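Local coordinates for protein FACT-Spt16 (Cicer arietinum, PDB 5CE6) that forms the N-terminal domain of the Spt16 subunit of FACT, a histone chaperone, and probably takes part in binding histones H3-H4, at residues Ala210-Thr213 with Gly214-Lys218; Ile319-Asp322 with Pro323-Lys327. All blocks are in the same frame, centred on the assembly; numbering follows the deposited sequence.

In the fold
Contact 1 and contact 2 both lie in the part of the chain that belongs to the metallopeptidase M24 family, and they come in series. Contact 1 is a buried span within the long helix 200-230; contact 2, at the surface, is the turn where strand 309-319 gives way to helix 323-342. Their centres are 26 Å apart and their nearest atoms about 13 Å. What joins them is strand 309-319: side chains of 210-218 pack on it and on its antiparallel neighbour 296-306, and residues 319-322 lead on from its end. Contact 1 thus lies in a helix whose side chains pack on the sheet, while contact 2 starts the next helix, with the side chain of Q325 about 5 Å from a bound potassium ion.

Contact 1: residues Ala210-Thr213 with Gly214-Lys218; sequences AYLT and GSVMK
The hydroxyl of S215 turns back on the preceding turn of its own helix and donates to the carbonyl of Y211, S215 OG to Y211 O 2.6 Å. The first torsion makes this possible: OG stands beside the backbone N and opposite the carbonyl carbon (chi1 -56°), which aims it toward the N-terminal end of the helix. Y211 O also accepts the regular helical bond from S215 N, 2.8 Å away, and the two donors approach from opposite faces of the carbonyl plane, OG lying 39° out of it. A polar side chain at this partly exposed place is thereby satisfied within the helix. S215 OG also sits over one face of the Y211 ring, 3.5 Å from its CE2; the exposed ring lies there because its CG is anti to the backbone N (chi1 -170°).

On the buried flank, L212 and V216 meet one turn apart. The two side chains cross obliquely, and methyl CD1 of L212 touches CG2 of V216 at 3.8 Å; that same V216 CG2 lies 3.2 Å from L212 O. Branched aliphatic groups suit the place, for L212 reaches P251, C256 and A304, while V216 meets helix 237-249.

T213 OG1 is hydrogen-bonded to A209 O within the helix and to S311 OG and A304 N of the sheet. G214, buried beside it, brings no side chain and joins through its backbone N-H, bonded to A210 O. The chain of M217 reaches strands 296-306 and 309-319. The successive i to i+4 bonds, such as V216 N to L212 O at 2.8 Å, mark a regular amphipathic alpha-helix, packed on the beta-sheet of an M24-type, or pita-bread, fold.

Contact 2: residues Ile319-Asp322 with Pro323-Lys327; sequences IDAD and PIQSK
A321 and D322 are extended and P323 opens the helix; before them, beyond the strand end at I319, D320 turns through left-handed helical angles. The first i to i+4 bond closes the turn, S326 N to D322 O at 3.0 Å. P323, with no N-H to give, suits the first position of the helix.

CG of D322 sits between its backbone N and carbonyl carbon (chi1 73°), which brings OD1 over the first N-H groups of the helix. D322 OD1 accepts from Q325 N at 2.8 Å, an almost straight bond (174°), and weakly from I324 N. In return Q325 sends its extended chain back to the cap residue, where Q325 OE1 accepts from D322 N at 2.9 Å. The carboxylate and amide planes, 25° apart, lie stacked. S326 adds its hydroxyl from above the carbonyl plane of D322, S326 OG to D322 O 3.0 Å, and the same OG touches A321 CB at 3.4 Å.

Beyond the turn, D322 OD2 is hydrogen-bonded to E416 N, and Q325 NE2 to the carbonyl O of A295, a residue of the potassium site. With an alanine here in place of D322, Q325 N and E416 N would probably lose their carboxylate acceptor, and the helix start would be less firmly held. This reciprocal capping box places a negative charge at the helix N-terminus, where the helix dipole would be expected to stabilise it.

Contact 1: residues Ala210-Thr213 with Gly214-Lys218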
loop_
_atom_site.group_PDB
_atom_site.type_symbol
_atom_site.label_atom_id
_atom_site.label_comp_id
_atom_site.label_asym_id
_atom_site.label_seq_id
_atom_site.Cartn_x
_atom_site.Cartn_y
_atom_site.Cartn_z
ATOM N N ALA A 210 -7.212 6.668 7.625
ATOM C CA ALA A 210 -7.466 7.800 6.735
ATOM C C ALA A 210 -7.915 9.055 7.473
ATOM O O ALA A 210 -7.589 10.170 7.057
ATOM C CB ALA A 210 -8.485 7.423 5.668
ATOM N N TYR A 211 -8.698 8.883 8.537
ATOM C CA TYR A 211 -9.094 10.018 9.365
ATOM C C TYR A 211 -7.869 10.718 9.952
ATOM O O TYR A 211 -7.763 11.948 9.914
ATOM C CB TYR A 211 -10.039 9.582 10.490
ATOM C CG TYR A 211 -10.661 10.748 11.230
ATOM C CD1 TYR A 211 -11.815 11.357 10.754
ATOM C CD2 TYR A 211 -10.086 11.251 12.394
ATOM C CE1 TYR A 211 -12.389 12.429 11.418
ATOM C CE2 TYR A 211 -10.651 12.324 13.067
ATOM C CZ TYR A 211 -11.801 12.909 12.572
ATOM O OH TYR A 211 -12.370 13.974 13.231
ATOM N N LEU A 212 -6.939 9.935 10.491
ATOM C CA LEU A 212 -5.701 10.490 11.035
ATOM C C LEU A 212 -4.881 11.153 9.935
ATOM O O LEU A 212 -4.390 12.273 10.102
ATOM C CB LEU A 212 -4.880 9.394 11.713
ATOM C CG LEU A 212 -3.474 9.790 12.169
ATOM C CD1 LEU A 212 -3.551 10.955 13.131
ATOM C CD2 LEU A 212 -2.798 8.606 12.830
ATOM N N THR A 213 -4.737 10.454 8.813
ATOM C CA THR A 213 -4.012 10.987 7.656
ATOM C C THR A 213 -4.553 12.353 7.243
ATOM O O THR A 213 -3.796 13.322 7.057
ATOM C CB THR A 213 -4.110 10.010 6.477
ATOM O OG1 THR A 213 -3.390 8.812 6.804
ATOM C CG2 THR A 213 -3.527 10.609 5.200
ATOM N N GLY A 214 -5.870 12.436 7.105
ATOM C CA GLY A 214 -6.505 13.683 6.728
ATOM C C GLY A 214 -6.363 14.751 7.794
ATOM O O GLY A 214 -6.152 15.932 7.479
ATOM N N SER A 215 -6.475 14.340 9.055
ATOM C CA SER A 215 -6.363 15.269 10.174
ATOM C C SER A 215 -4.967 15.877 10.235
ATOM O O SER A 215 -4.806 17.066 10.533
ATOM C CB SER A 215 -6.669 14.573 11.500
ATOM O OG SER A 215 -7.942 13.968 11.475
ATOM N N VAL A 216 -3.964 15.049 9.974
ATOM C CA VAL A 216 -2.586 15.508 9.932
ATOM C C VAL A 216 -2.378 16.531 8.807
ATOM O O VAL A 216 -1.759 17.574 9.015
ATOM C CB VAL A 216 -1.608 14.321 9.800
ATOM C CG1 VAL A 216 -0.207 14.795 9.452
ATOM C CG2 VAL A 216 -1.605 13.512 11.086
ATOM N N MET A 217 -2.914 16.248 7.623
ATOM C CA MET A 217 -2.785 17.193 6.510
ATOM C C MET A 217 -3.483 18.506 6.831
ATOM O O MET A 217 -2.918 19.589 6.657
ATOM C CB MET A 217 -3.363 16.607 5.216
ATOM C CG MET A 217 -3.316 17.580 4.037
ATOM S SD MET A 217 -1.635 17.900 3.474
ATOM C CE MET A 217 -1.306 16.416 2.552
ATOM N N LYS A 218 -4.715 18.410 7.308
ATOM C CA LYS A 218 -5.519 19.602 7.543
ATOM C C LYS A 218 -5.045 20.412 8.747
ATOM O O LYS A 218 -4.905 21.640 8.669
ATOM C CB LYS A 218 -6.990 19.226 7.737
ATOM C CG LYS A 218 -7.935 20.421 7.649
ATOM C CD LYS A 218 -9.320 20.082 8.178
ATOM C CE LYS A 218 -10.257 21.284 8.122
ATOM N NZ LYS A 218 -10.760 21.544 6.740
#

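Contact 2: residues Ile319-Asp322 with Pro323-Lys327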
loop_
_atom_site.group_PDB
_atom_site.type_symbol
_atom_site.label_atom_id
_atom_site.label_comp_id
_atom_site.label_asym_id
_atom_site.label_seq_id
_atom_site.Cartn_x
_atom_site.Cartn_y
_atom_site.Cartn_z
ATOM N N ILE A 319 1.521 28.885 -4.713
ATOM C CA ILE A 319 1.849 30.190 -4.165
ATOM C C ILE A 319 1.997 31.177 -5.315
ATOM O O ILE A 319 2.969 31.093 -6.069
ATOM C CB ILE A 319 3.191 30.159 -3.409
ATOM C CG1 ILE A 319 3.333 28.874 -2.582
ATOM C CG2 ILE A 319 3.357 31.418 -2.558
ATOM C CD1 ILE A 319 2.294 28.721 -1.494
ATOM N N ASP A 320 1.048 32.103 -5.441
ATOM C CA ASP A 320 1.049 33.075 -6.536
ATOM C C ASP A 320 1.220 32.356 -7.876
ATOM O O ASP A 320 2.078 32.712 -8.691
ATOM C CB ASP A 320 2.166 34.104 -6.332
ATOM C CG ASP A 320 1.982 34.926 -5.068
ATOM O OD1 ASP A 320 0.936 35.587 -4.934
ATOM O OD2 ASP A 320 2.885 34.905 -4.206
ATOM N N ALA A 321 0.408 31.326 -8.076
ATOM C CA ALA A 321 0.521 30.454 -9.239
ATOM C C ALA A 321 0.360 31.218 -10.540
ATOM O O ALA A 321 -0.494 32.096 -10.645
ATOM C CB ALA A 321 -0.516 29.358 -9.166
ATOM N N ASP A 322 1.169 30.867 -11.532
ATOM C CA ASP A 322 1.034 31.469 -12.850
ATOM C C ASP A 322 -0.143 30.820 -13.589
ATOM O O ASP A 322 -0.738 29.868 -13.077
ATOM C CB ASP A 322 2.376 31.446 -13.618
ATOM C CG ASP A 322 2.777 30.068 -14.128
ATOM O OD1 ASP A 322 1.918 29.208 -14.393
ATOM O OD2 ASP A 322 4.001 29.856 -14.295
ATOM N N PRO A 323 -0.518 31.346 -14.764
ATOM C CA PRO A 323 -1.719 30.796 -15.404
ATOM C C PRO A 323 -1.635 29.317 -15.785
ATOM O O PRO A 323 -2.675 28.651 -15.803
ATOM C CB PRO A 323 -1.856 31.653 -16.660
ATOM C CG PRO A 323 -1.283 32.943 -16.265
ATOM C CD PRO A 323 -0.104 32.610 -15.410
ATOM N N ILE A 324 -0.435 28.818 -16.081
ATOM C CA ILE A 324 -0.290 27.436 -16.512
ATOM C C ILE A 324 -0.401 26.526 -15.301
ATOM O O ILE A 324 -1.074 25.488 -15.340
ATOM C CB ILE A 324 1.052 27.211 -17.226
ATOM C CG1 ILE A 324 1.141 28.113 -18.461
ATOM C CG2 ILE A 324 1.214 25.747 -17.619
ATOM C CD1 ILE A 324 2.408 27.946 -19.265
ATOM N N GLN A 325 0.249 26.929 -14.213
ATOM C CA GLN A 325 0.194 26.157 -12.963
ATOM C C GLN A 325 -1.245 26.094 -12.455
ATOM O O GLN A 325 -1.694 25.057 -11.977
ATOM C CB GLN A 325 1.099 26.784 -11.902
ATOM C CG GLN A 325 2.611 26.714 -12.218
ATOM C CD GLN A 325 3.439 27.611 -11.320
ATOM O OE1 GLN A 325 2.964 28.648 -10.850
ATOM N NE2 GLN A 325 4.697 27.226 -11.088
ATOM N N SER A 326 -1.971 27.207 -12.584
ATOM C CA SER A 326 -3.338 27.285 -12.100
ATOM C C SER A 326 -4.249 26.397 -12.929
ATOM O O SER A 326 -5.041 25.624 -12.382
ATOM C CB SER A 326 -3.853 28.729 -12.186
ATOM O OG SER A 326 -3.110 29.586 -11.343
ATOM N N LYS A 327 -4.152 26.535 -14.251
ATOM C CA LYS A 327 -4.951 25.716 -15.157
ATOM C C LYS A 327 -4.657 24.234 -14.950
ATOM O O LYS A 327 -5.572 23.419 -14.845
ATOM C CB LYS A 327 -4.682 26.078 -16.619
ATOM C CG LYS A 327 -5.424 25.159 -17.594
ATOM C CD LYS A 327 -5.156 25.485 -19.061
ATOM C CE LYS A 327 -5.893 24.490 -19.965
ATOM N NZ LYS A 327 -5.648 24.691 -21.422
#